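Putative uncharacterized protein PH0734 (Pyrococcus horikoshii, PDB 3D79) is of unknown function but, carrying a PUA domain behind a pre-PUA-like region, probably binds RNA. Local coordinates at residues Q30-E35 against F130-E135; K39-K44 against I59-K64; I68-L73 against K164-A169; I79-L84 against R91-R96. All coordinates share one frame; numbering follows the deposited sequence.

Overall arrangement
Contacts 1 and 3 join the pre-PUA-like part to the PUA domain. Contact 4 packs helix 78-84 against the loop that leads into strand 96-99. Contact 2 stays within the pre-PUA-like part and lies farthest out. Contacts 2 and 4 are buried, while contacts 1 and 3 are partly buried. Contacts 1 and 4 are close neighbours, with centres about 7 Å apart, and share the surroundings of F132. Contacts 1 and 3 meet through F130, which packs on I166 and L73. M40 of contact 2 reaches W93 and L84 of contact 4. Contacts 1 and 4 are apolar across their segments. Contact 2 adds a bridging water. Contact 3 adds an arginine at a partly exposed border.

Contact 1 (Q30-E35 against F130-E135); sequences QMFGEE and FVFVVE
F32 and F132 make the aromatic part of this contact. CE1 of F32 lies 4.3 Å from CE2 of F132. The F132 atom sits at the edge of the F32 ring, near its plane. The approach is a light touch between two rim carbons and not a stack. With chi1 at -63°, the F32 ring is carried toward the strand although its CA-CB bond does not aim there.

The second apolar touch is between M31 and F130. SD of M31 lies 4.3 Å from CB of F130, and the sulfur stands at the edge of the F130 ring. No hydrogen bond joins the two segments, so the contact is purely apolar.

The contact brings the end of helix 18-32 against strand 130-135 of the PUA domain. Helix 18-32 ends just after F32, and G33 caps the next helix, 34-40. Strand 73-76 fills in beside the contact, with F75 touching M31, F130 and F132. Strand 96-99 runs parallel to strand 130-135, and strand 141-147 pairs with it antiparallel.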
# COMPACT_ATOMS: atom_id res chain seq x y z
N GLN A 30 -3.38 3.85 12.61
CA GLN A 30 -3.71 2.49 13.03
C GLN A 30 -2.86 1.47 12.27
O GLN A 30 -2.34 0.52 12.87
CB GLN A 30 -5.19 2.19 12.83
CG GLN A 30 -5.59 0.83 13.40
CD GLN A 30 -7.03 0.48 13.08
OE1 GLN A 30 -7.40 0.33 11.92
NE2 GLN A 30 -7.84 0.33 14.12
N MET A 31 -2.71 1.68 10.97
CA MET A 31 -2.00 0.74 10.11
C MET A 31 -0.49 0.76 10.30
O MET A 31 0.14 -0.29 10.42
CB MET A 31 -2.34 1.01 8.64
CG MET A 31 -3.80 0.76 8.29
SD MET A 31 -4.11 0.83 6.52
CE MET A 31 -3.92 2.59 6.19
N PHE A 32 0.09 1.96 10.36
CA PHE A 32 1.55 2.12 10.32
C PHE A 32 2.18 2.62 11.62
O PHE A 32 3.40 2.64 11.76
CB PHE A 32 1.95 3.06 9.19
CG PHE A 32 1.59 2.54 7.84
CD1 PHE A 32 2.31 1.50 7.27
CD2 PHE A 32 0.53 3.10 7.13
CE1 PHE A 32 1.97 1.01 6.01
CE2 PHE A 32 0.19 2.62 5.87
CZ PHE A 32 0.91 1.57 5.31
N GLY A 33 1.33 3.05 12.55
CA GLY A 33 1.81 3.73 13.74
C GLY A 33 1.88 5.21 13.48
O GLY A 33 2.06 5.64 12.33
N GLU A 34 1.77 6.00 14.54
CA GLU A 34 1.69 7.45 14.43
C GLU A 34 2.94 8.06 13.78
O GLU A 34 2.83 9.05 13.05
CB GLU A 34 1.40 8.07 15.81
CG GLU A 34 0.98 9.54 15.79
CD GLU A 34 2.18 10.48 15.74
OE1 GLU A 34 3.26 10.10 16.25
OE2 GLU A 34 2.04 11.60 15.19
N GLU A 35 4.11 7.48 14.02
CA GLU A 35 5.36 8.01 13.47
C GLU A 35 5.42 7.98 11.94
O GLU A 35 5.66 9.01 11.31
CB GLU A 35 6.58 7.30 14.08
CG GLU A 35 7.92 7.82 13.57
CD GLU A 35 9.07 7.55 14.52
OE1 GLU A 35 9.00 8.02 15.68
OE2 GLU A 35 10.05 6.90 14.11
N PHE A 130 -5.34 -4.19 4.65
CA PHE A 130 -4.57 -3.64 3.54
C PHE A 130 -3.10 -3.93 3.81
O PHE A 130 -2.63 -3.76 4.94
CB PHE A 130 -4.72 -2.13 3.47
CG PHE A 130 -5.91 -1.65 2.69
CD1 PHE A 130 -6.23 -2.20 1.45
CD2 PHE A 130 -6.69 -0.61 3.19
CE1 PHE A 130 -7.33 -1.73 0.73
CE2 PHE A 130 -7.78 -0.14 2.48
CZ PHE A 130 -8.11 -0.70 1.24
N VAL A 131 -2.38 -4.36 2.78
CA VAL A 131 -0.95 -4.64 2.91
C VAL A 131 -0.21 -4.08 1.69
O VAL A 131 -0.82 -3.80 0.67
CB VAL A 131 -0.66 -6.17 3.03
CG1 VAL A 131 -1.23 -6.73 4.35
CG2 VAL A 131 -1.17 -6.94 1.81
N PHE A 132 1.10 -3.91 1.81
CA PHE A 132 1.91 -3.66 0.63
C PHE A 132 2.89 -4.81 0.41
O PHE A 132 3.22 -5.54 1.35
CB PHE A 132 2.65 -2.31 0.67
CG PHE A 132 3.74 -2.25 1.71
CD1 PHE A 132 5.04 -2.60 1.38
CD2 PHE A 132 3.45 -1.85 3.01
CE1 PHE A 132 6.05 -2.56 2.34
CE2 PHE A 132 4.45 -1.79 3.97
CZ PHE A 132 5.75 -2.15 3.63
N VAL A 133 3.32 -4.96 -0.83
CA VAL A 133 4.19 -6.05 -1.25
C VAL A 133 5.52 -5.45 -1.67
O VAL A 133 5.55 -4.53 -2.49
CB VAL A 133 3.58 -6.83 -2.43
CG1 VAL A 133 4.44 -8.04 -2.79
CG2 VAL A 133 2.14 -7.27 -2.09
N VAL A 134 6.62 -5.96 -1.11
CA VAL A 134 7.96 -5.49 -1.46
C VAL A 134 8.87 -6.67 -1.77
O VAL A 134 8.71 -7.73 -1.18
CB VAL A 134 8.61 -4.63 -0.34
CG1 VAL A 134 8.02 -3.23 -0.33
CG2 VAL A 134 8.46 -5.31 1.02
N GLU A 135 9.82 -6.46 -2.67
CA GLU A 135 10.80 -7.51 -2.98
C GLU A 135 12.01 -7.40 -2.06
O GLU A 135 12.39 -6.30 -1.65
CB GLU A 135 11.20 -7.50 -4.47
CG GLU A 135 11.61 -6.16 -5.06
CD GLU A 135 13.04 -5.75 -4.72
OE1 GLU A 135 13.29 -4.54 -4.58
OE2 GLU A 135 13.91 -6.64 -4.58

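Contact 2 (K39-K44 against I59-K64); sequences KMLNKK and ILVNDK
V61 meets L41 and the carbonyl of M40 where helix 34-40 ends. From CB, which points toward the helix end, V61 divides into two methyls. CG1 lies 3.9 Å from CD1 of L41 and also nears the M40 carbonyl oxygen. CG2 is 4.0 Å from the same L41 CD1. One leucine methyl thus meets both valine branches, and the two side chains cross obliquely. L41 is the first residue to leave the helical conformation. Its CG stands anti to the backbone N (chi1 176°), which helps carry CD1 to V61, closer to the strand than the CA-CB bond alone would bring it. L41 also packs on I24 and I25 of helix 18-32.

V61 opens a type I' beta turn that ends at K64. This is the hairpin between strands 56-61 and 64-70 of the antiparallel sheet in the pre-PUA-like region. The turn closes with V61 N to K64 O at 2.9 Å and K64 N to V61 O at 3.1 Å.

The K64 amine also folds back on the turn. NZ donates to V61 O at 2.8 Å from above the carbonyl plane. The K64 backbone N reaches that oxygen from the opposite face, so two donors grip it. The same NZ donates to a water at 2.7 Å, and the water donates to M40 O at 2.6 Å. This water joins the last turn of the helix to the hairpin. Farther along, N42 OD1 accepts from K44 N at 3.0 Å in an Asx turn.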
# COMPACT_ATOMS: atom_id res chain seq x y z
N LYS A 39 4.57 11.41 8.82
CA LYS A 39 5.34 11.86 7.66
C LYS A 39 4.53 11.80 6.37
O LYS A 39 4.80 12.55 5.43
CB LYS A 39 6.66 11.11 7.53
CG LYS A 39 7.74 11.61 8.50
CD LYS A 39 9.16 11.24 8.07
CE LYS A 39 9.53 11.76 6.67
NZ LYS A 39 9.19 13.20 6.44
N MET A 40 3.52 10.93 6.32
CA MET A 40 2.67 10.81 5.13
C MET A 40 1.63 11.92 5.04
O MET A 40 1.28 12.35 3.94
CB MET A 40 1.95 9.47 5.11
CG MET A 40 2.85 8.27 4.89
SD MET A 40 1.86 6.79 5.12
CE MET A 40 3.04 5.52 4.68
N LEU A 41 1.11 12.35 6.19
CA LEU A 41 0.02 13.33 6.23
C LEU A 41 -0.11 13.96 7.61
O LEU A 41 -0.13 13.26 8.63
CB LEU A 41 -1.31 12.67 5.84
CG LEU A 41 -2.60 13.48 5.92
CD1 LEU A 41 -2.59 14.65 4.95
CD2 LEU A 41 -3.82 12.61 5.66
N ASN A 42 -0.22 15.28 7.65
CA ASN A 42 -0.57 15.96 8.89
C ASN A 42 -1.82 16.79 8.72
O ASN A 42 -2.22 17.11 7.59
CB ASN A 42 0.60 16.79 9.43
CG ASN A 42 0.92 17.98 8.58
OD1 ASN A 42 0.22 19.00 8.63
ND2 ASN A 42 2.00 17.88 7.80
N LYS A 43 -2.45 17.15 9.84
CA LYS A 43 -3.78 17.77 9.81
C LYS A 43 -3.82 19.17 9.20
O LYS A 43 -4.90 19.74 9.04
CB LYS A 43 -4.41 17.77 11.21
CG LYS A 43 -3.77 18.77 12.17
CD LYS A 43 -4.39 18.66 13.55
CE LYS A 43 -3.89 19.79 14.44
NZ LYS A 43 -4.25 19.57 15.86
N LYS A 44 -2.65 19.71 8.87
CA LYS A 44 -2.58 21.04 8.27
C LYS A 44 -2.30 21.02 6.77
O LYS A 44 -2.31 22.07 6.13
CB LYS A 44 -1.54 21.91 9.01
CG LYS A 44 -1.75 21.94 10.52
CD LYS A 44 -0.88 22.96 11.25
CE LYS A 44 -0.99 22.74 12.75
NZ LYS A 44 -0.24 23.73 13.59
N ILE A 59 -5.82 10.38 -3.70
CA ILE A 59 -5.73 11.45 -2.71
C ILE A 59 -4.35 12.09 -2.81
O ILE A 59 -3.33 11.40 -2.68
CB ILE A 59 -5.96 10.94 -1.27
CG1 ILE A 59 -7.28 10.16 -1.15
CG2 ILE A 59 -5.88 12.11 -0.26
CD1 ILE A 59 -8.53 11.01 -1.35
N LEU A 60 -4.33 13.40 -3.05
CA LEU A 60 -3.10 14.17 -3.19
C LEU A 60 -2.85 14.98 -1.93
O LEU A 60 -3.76 15.60 -1.39
CB LEU A 60 -3.17 15.10 -4.40
CG LEU A 60 -3.28 14.43 -5.78
CD1 LEU A 60 -4.74 14.31 -6.20
CD2 LEU A 60 -2.47 15.19 -6.83
N VAL A 61 -1.60 14.96 -1.46
CA VAL A 61 -1.19 15.73 -0.29
C VAL A 61 -0.18 16.76 -0.77
O VAL A 61 0.91 16.39 -1.23
CB VAL A 61 -0.59 14.84 0.82
CG1 VAL A 61 -0.25 15.68 2.04
CG2 VAL A 61 -1.57 13.74 1.20
N ASN A 62 -0.54 18.03 -0.67
CA ASN A 62 0.26 19.13 -1.23
C ASN A 62 0.70 18.82 -2.66
O ASN A 62 1.88 18.93 -3.01
CB ASN A 62 1.44 19.47 -0.30
CG ASN A 62 0.99 19.78 1.11
OD1 ASN A 62 -0.03 20.44 1.33
ND2 ASN A 62 1.74 19.29 2.09
N ASP A 63 -0.29 18.42 -3.46
CA ASP A 63 -0.18 18.12 -4.89
C ASP A 63 0.58 16.86 -5.29
O ASP A 63 0.75 16.57 -6.48
CB ASP A 63 0.29 19.36 -5.68
CG ASP A 63 -0.61 20.56 -5.46
OD1 ASP A 63 -1.83 20.46 -5.76
OD2 ASP A 63 -0.10 21.59 -4.98
N LYS A 64 1.04 16.08 -4.31
CA LYS A 64 1.66 14.80 -4.65
C LYS A 64 0.68 13.64 -4.41
O LYS A 64 0.05 13.57 -3.36
CB LYS A 64 3.00 14.59 -3.92
CG LYS A 64 2.91 14.28 -2.44
CD LYS A 64 4.28 14.41 -1.79
CE LYS A 64 4.16 14.45 -0.27
NZ LYS A 64 3.15 15.46 0.18
O HOH W 1 2.67 13.95 2.42

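Contact 3 (I68-L73 against K164-A169); sequences IRRKDL and KVIHHA
This is a loose side-chain contact between the two halves of the protein, with I166 and H167 on one side and R70 and I68 on the other. It joins strand 64-70 of the pre-PUA-like sheet to a corner of the PUA sheet. At that corner I166 and H167 both face I144 in a classic beta bulge. The chain turns at I166, between strands 161-165 and 167-168. The bulge helps explain how two successive side chains can both point at the other segment.

No hydrogen bond crosses between the segments. The inner touch is carbon to carbon: CD1 of I68 lies 4.3 Å from CB of H167. I68 and H167 are buried, and both also touch L77, in a loop, and I173 of helix 172-177.

R70 and I166 lie nearer the solvent. Their side chains slide past each other in opposite directions. The arginine chain bends at chi2 (-95°), and its guanidinium meets the isoleucine obliquely. The polar end of R70 is anchored by T56, since NE is hydrogen-bonded to its OG1. That bond should help fix where the guanidinium lies against I166.

The strand that carries I68 and R70 ends in a tight hairpin. A type II' turn runs from R70 to L73, with R70 N to L73 O at 2.9 Å and L73 N to R70 O at 3.0 Å. Across the contact, the closest approach is NH2 of R70 to CB of I166, at 3.9 Å.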
# COMPACT_ATOMS: atom_id res chain seq x y z
N ILE A 68 -4.57 5.74 -2.44
CA ILE A 68 -5.75 5.23 -3.13
C ILE A 68 -6.92 5.32 -2.17
O ILE A 68 -6.76 5.13 -0.97
CB ILE A 68 -5.53 3.76 -3.60
CG1 ILE A 68 -6.55 3.35 -4.67
CG2 ILE A 68 -5.53 2.77 -2.43
CD1 ILE A 68 -6.09 2.14 -5.48
N ARG A 69 -8.10 5.66 -2.68
CA ARG A 69 -9.30 5.55 -1.86
C ARG A 69 -10.32 4.68 -2.57
O ARG A 69 -10.62 4.88 -3.74
CB ARG A 69 -9.89 6.92 -1.49
CG ARG A 69 -11.08 6.80 -0.53
CD ARG A 69 -11.43 8.12 0.16
NE ARG A 69 -12.00 9.10 -0.76
CZ ARG A 69 -12.44 10.31 -0.39
NH1 ARG A 69 -12.38 10.69 0.88
NH2 ARG A 69 -12.94 11.13 -1.30
N ARG A 70 -10.80 3.68 -1.83
CA ARG A 70 -11.89 2.82 -2.26
C ARG A 70 -12.97 3.00 -1.20
O ARG A 70 -12.77 2.63 -0.04
CB ARG A 70 -11.44 1.37 -2.33
CG ARG A 70 -10.52 1.07 -3.51
CD ARG A 70 -11.30 0.53 -4.70
NE ARG A 70 -10.52 0.58 -5.93
CZ ARG A 70 -9.82 -0.43 -6.43
NH1 ARG A 70 -9.15 -0.27 -7.56
NH2 ARG A 70 -9.80 -1.60 -5.80
N LYS A 71 -14.11 3.55 -1.62
CA LYS A 71 -15.16 4.08 -0.73
C LYS A 71 -14.63 5.06 0.32
O LYS A 71 -14.31 6.21 -0.02
CB LYS A 71 -16.07 2.98 -0.14
CG LYS A 71 -15.44 1.61 0.14
CD LYS A 71 -15.09 1.40 1.62
CE LYS A 71 -16.20 0.66 2.38
NZ LYS A 71 -17.42 1.50 2.62
N ASP A 72 -14.50 4.63 1.57
CA ASP A 72 -13.98 5.51 2.62
C ASP A 72 -12.64 5.03 3.17
O ASP A 72 -12.11 5.61 4.12
CB ASP A 72 -15.01 5.69 3.74
CG ASP A 72 -15.20 4.44 4.59
OD1 ASP A 72 -15.47 4.59 5.81
OD2 ASP A 72 -15.08 3.33 4.05
N LEU A 73 -12.08 3.99 2.55
CA LEU A 73 -10.82 3.41 3.02
C LEU A 73 -9.63 3.79 2.14
O LEU A 73 -9.72 3.74 0.91
CB LEU A 73 -10.92 1.88 3.12
CG LEU A 73 -11.94 1.28 4.09
CD1 LEU A 73 -11.85 -0.24 4.05
CD2 LEU A 73 -11.73 1.78 5.52
N LYS A 164 -4.66 -10.52 -2.25
CA LYS A 164 -5.41 -10.05 -3.41
C LYS A 164 -4.91 -8.67 -3.78
O LYS A 164 -5.17 -7.70 -3.06
CB LYS A 164 -6.92 -10.01 -3.11
CG LYS A 164 -7.79 -9.67 -4.31
CD LYS A 164 -7.85 -10.86 -5.27
CE LYS A 164 -8.30 -10.44 -6.64
NZ LYS A 164 -7.95 -11.46 -7.66
N VAL A 165 -4.18 -8.58 -4.89
CA VAL A 165 -3.60 -7.31 -5.35
C VAL A 165 -4.69 -6.40 -5.92
O VAL A 165 -5.55 -6.85 -6.69
CB VAL A 165 -2.46 -7.52 -6.36
CG1 VAL A 165 -1.97 -6.18 -6.92
CG2 VAL A 165 -1.31 -8.27 -5.68
N ILE A 166 -4.67 -5.12 -5.53
CA ILE A 166 -5.63 -4.14 -6.04
C ILE A 166 -4.98 -3.03 -6.87
O ILE A 166 -5.66 -2.27 -7.56
CB ILE A 166 -6.51 -3.53 -4.90
CG1 ILE A 166 -5.66 -2.65 -3.96
CG2 ILE A 166 -7.25 -4.63 -4.14
CD1 ILE A 166 -6.48 -1.91 -2.90
N HIS A 167 -3.65 -2.95 -6.79
CA HIS A 167 -2.88 -1.94 -7.50
C HIS A 167 -1.43 -2.39 -7.49
O HIS A 167 -0.90 -2.77 -6.45
CB HIS A 167 -3.08 -0.55 -6.86
CG HIS A 167 -2.08 0.48 -7.28
ND1 HIS A 167 -1.50 1.37 -6.39
CD2 HIS A 167 -1.55 0.77 -8.49
CE1 HIS A 167 -0.65 2.15 -7.04
NE2 HIS A 167 -0.66 1.80 -8.32
N HIS A 168 -0.79 -2.37 -8.66
CA HIS A 168 0.61 -2.76 -8.76
C HIS A 168 1.39 -1.81 -9.64
O HIS A 168 0.82 -1.11 -10.48
CB HIS A 168 0.75 -4.21 -9.24
CG HIS A 168 0.25 -4.45 -10.63
ND1 HIS A 168 1.02 -4.26 -11.75
CD2 HIS A 168 -0.95 -4.90 -11.08
CE1 HIS A 168 0.32 -4.56 -12.83
NE2 HIS A 168 -0.88 -4.95 -12.45
N ALA A 169 2.71 -1.77 -9.44
CA ALA A 169 3.58 -0.98 -10.31
C ALA A 169 3.39 -1.47 -11.75
O ALA A 169 3.20 -2.67 -11.99
CB ALA A 169 5.04 -1.12 -9.87

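Contact 4 (I79-L84 against R91-R96); sequences IALYNL and RKWPRR
The indole of W93 takes L84 and L81 at the far end of its six-membered ring. Both leucines come in obliquely. CH2 of the indole is the main point of touch, with CD1 of L84 at 3.7 Å. CD2 of L84 lies 4.1 Å from the same CH2, so both leucine methyls bear on one ring carbon. CZ3 of W93 is next, and CD2 of L81 lies 4.2 Å from it. The L84 and W93 side chains cross at about a right angle. The other flat group is the guanidinium of R96. One of its faces takes K92 CA, offset toward the rim, and W93 C lies at its edge, in plane.

L81 and L84 are one helical turn apart on helix 78-84. Both have CG anti to the carbonyl carbon (chi1 -66° for L81), and their ends reach the loop that leads to strand 96-99. A type II beta turn from W93 to R96 shapes this loop. R96 NH1 donates to W93 O at 2.8 Å, with an N-H...acceptor angle of 159°. The oxygen lies in the guanidinium plane, while the nitrogen stands above the carbonyl plane.

The indole is also packed by I36 and M40 of helix 34-40 and by F132 of strand 130-135. R96 NE forms a salt bridge with D120.

No polar bond joins helix and loop directly. The helix is held by apolar contact with the indole, while the R96 bond probably helps to fix the backbone that carries that ring.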
# COMPACT_ATOMS: atom_id res chain seq x y z
N ILE A 79 3.54 4.36 -5.90
CA ILE A 79 4.49 5.47 -6.09
C ILE A 79 4.91 6.11 -4.76
O ILE A 79 6.10 6.39 -4.55
CB ILE A 79 3.99 6.53 -7.13
CG1 ILE A 79 5.12 7.52 -7.48
CG2 ILE A 79 2.76 7.27 -6.64
CD1 ILE A 79 6.38 6.86 -8.04
N ALA A 80 3.94 6.32 -3.87
CA ALA A 80 4.22 6.88 -2.54
C ALA A 80 5.18 5.99 -1.75
O ALA A 80 6.14 6.48 -1.13
CB ALA A 80 2.93 7.10 -1.77
N LEU A 81 4.91 4.69 -1.77
CA LEU A 81 5.78 3.72 -1.11
C LEU A 81 7.15 3.63 -1.79
O LEU A 81 8.16 3.40 -1.12
CB LEU A 81 5.11 2.34 -1.06
CG LEU A 81 3.85 2.28 -0.18
CD1 LEU A 81 3.12 0.96 -0.41
CD2 LEU A 81 4.17 2.46 1.30
N TYR A 82 7.16 3.80 -3.11
CA TYR A 82 8.42 3.76 -3.87
C TYR A 82 9.34 4.88 -3.42
O TYR A 82 10.53 4.65 -3.15
CB TYR A 82 8.16 3.85 -5.38
CG TYR A 82 9.43 3.68 -6.18
CD1 TYR A 82 9.85 2.42 -6.58
CD2 TYR A 82 10.22 4.78 -6.51
CE1 TYR A 82 11.04 2.25 -7.31
CE2 TYR A 82 11.40 4.63 -7.24
CZ TYR A 82 11.80 3.36 -7.63
OH TYR A 82 12.96 3.21 -8.35
N ASN A 83 8.80 6.09 -3.33
CA ASN A 83 9.57 7.22 -2.84
C ASN A 83 10.04 7.04 -1.40
O ASN A 83 11.18 7.37 -1.06
CB ASN A 83 8.79 8.53 -3.03
CG ASN A 83 8.69 8.92 -4.49
OD1 ASN A 83 9.58 8.60 -5.29
ND2 ASN A 83 7.61 9.60 -4.86
N LEU A 84 9.18 6.46 -0.57
CA LEU A 84 9.54 6.13 0.81
C LEU A 84 10.65 5.09 0.91
O LEU A 84 11.45 5.11 1.85
CB LEU A 84 8.32 5.68 1.61
CG LEU A 84 7.46 6.84 2.13
CD1 LEU A 84 6.03 6.40 2.47
CD2 LEU A 84 8.12 7.50 3.34
N ARG A 91 11.36 -3.23 4.05
CA ARG A 91 11.41 -4.65 4.42
C ARG A 91 11.20 -4.86 5.93
O ARG A 91 11.07 -6.00 6.38
CB ARG A 91 12.71 -5.31 3.96
CG ARG A 91 12.92 -5.33 2.44
CD ARG A 91 14.35 -5.70 2.08
NE ARG A 91 15.27 -5.28 3.13
CZ ARG A 91 15.80 -6.10 4.03
NH1 ARG A 91 15.54 -7.40 4.01
NH2 ARG A 91 16.60 -5.61 4.97
N LYS A 92 11.18 -3.77 6.69
CA LYS A 92 10.94 -3.86 8.13
C LYS A 92 9.70 -3.09 8.61
O LYS A 92 9.50 -2.92 9.82
CB LYS A 92 12.20 -3.43 8.90
CG LYS A 92 13.40 -4.35 8.68
CD LYS A 92 13.16 -5.72 9.32
CE LYS A 92 14.22 -6.73 8.91
NZ LYS A 92 14.15 -7.93 9.79
N TRP A 93 8.86 -2.68 7.67
CA TRP A 93 7.68 -1.85 7.96
C TRP A 93 6.44 -2.65 8.37
O TRP A 93 6.31 -3.83 8.02
CB TRP A 93 7.34 -0.98 6.75
CG TRP A 93 7.89 0.41 6.80
CD1 TRP A 93 9.06 0.82 7.38
CD2 TRP A 93 7.31 1.58 6.20
NE1 TRP A 93 9.24 2.17 7.20
CE2 TRP A 93 8.18 2.66 6.47
CE3 TRP A 93 6.14 1.81 5.46
CZ2 TRP A 93 7.91 3.96 6.04
CZ3 TRP A 93 5.87 3.11 5.03
CH2 TRP A 93 6.76 4.17 5.32
N PRO A 94 5.50 -1.99 9.08
CA PRO A 94 4.21 -2.62 9.33
C PRO A 94 3.46 -2.82 8.02
O PRO A 94 3.68 -2.07 7.05
CB PRO A 94 3.46 -1.60 10.19
CG PRO A 94 4.46 -0.60 10.63
CD PRO A 94 5.59 -0.64 9.67
N ARG A 95 2.61 -3.84 8.00
CA ARG A 95 1.77 -4.20 6.85
C ARG A 95 2.54 -4.68 5.62
O ARG A 95 1.99 -4.74 4.52
CB ARG A 95 0.81 -3.07 6.46
CG ARG A 95 -0.16 -2.64 7.56
CD ARG A 95 -1.04 -3.81 8.03
NE ARG A 95 -2.02 -3.41 9.03
CZ ARG A 95 -3.24 -2.94 8.77
NH1 ARG A 95 -3.66 -2.78 7.51
NH2 ARG A 95 -4.04 -2.61 9.77
N ARG A 96 3.81 -5.04 5.81
CA ARG A 96 4.65 -5.54 4.73
C ARG A 96 4.39 -7.00 4.41
O ARG A 96 4.11 -7.83 5.29
CB ARG A 96 6.14 -5.37 5.07
CG ARG A 96 6.67 -6.45 6.00
CD ARG A 96 8.11 -6.20 6.41
NE ARG A 96 8.55 -7.16 7.42
CZ ARG A 96 8.30 -7.06 8.73
NH1 ARG A 96 7.60 -6.04 9.21
NH2 ARG A 96 8.74 -8.00 9.56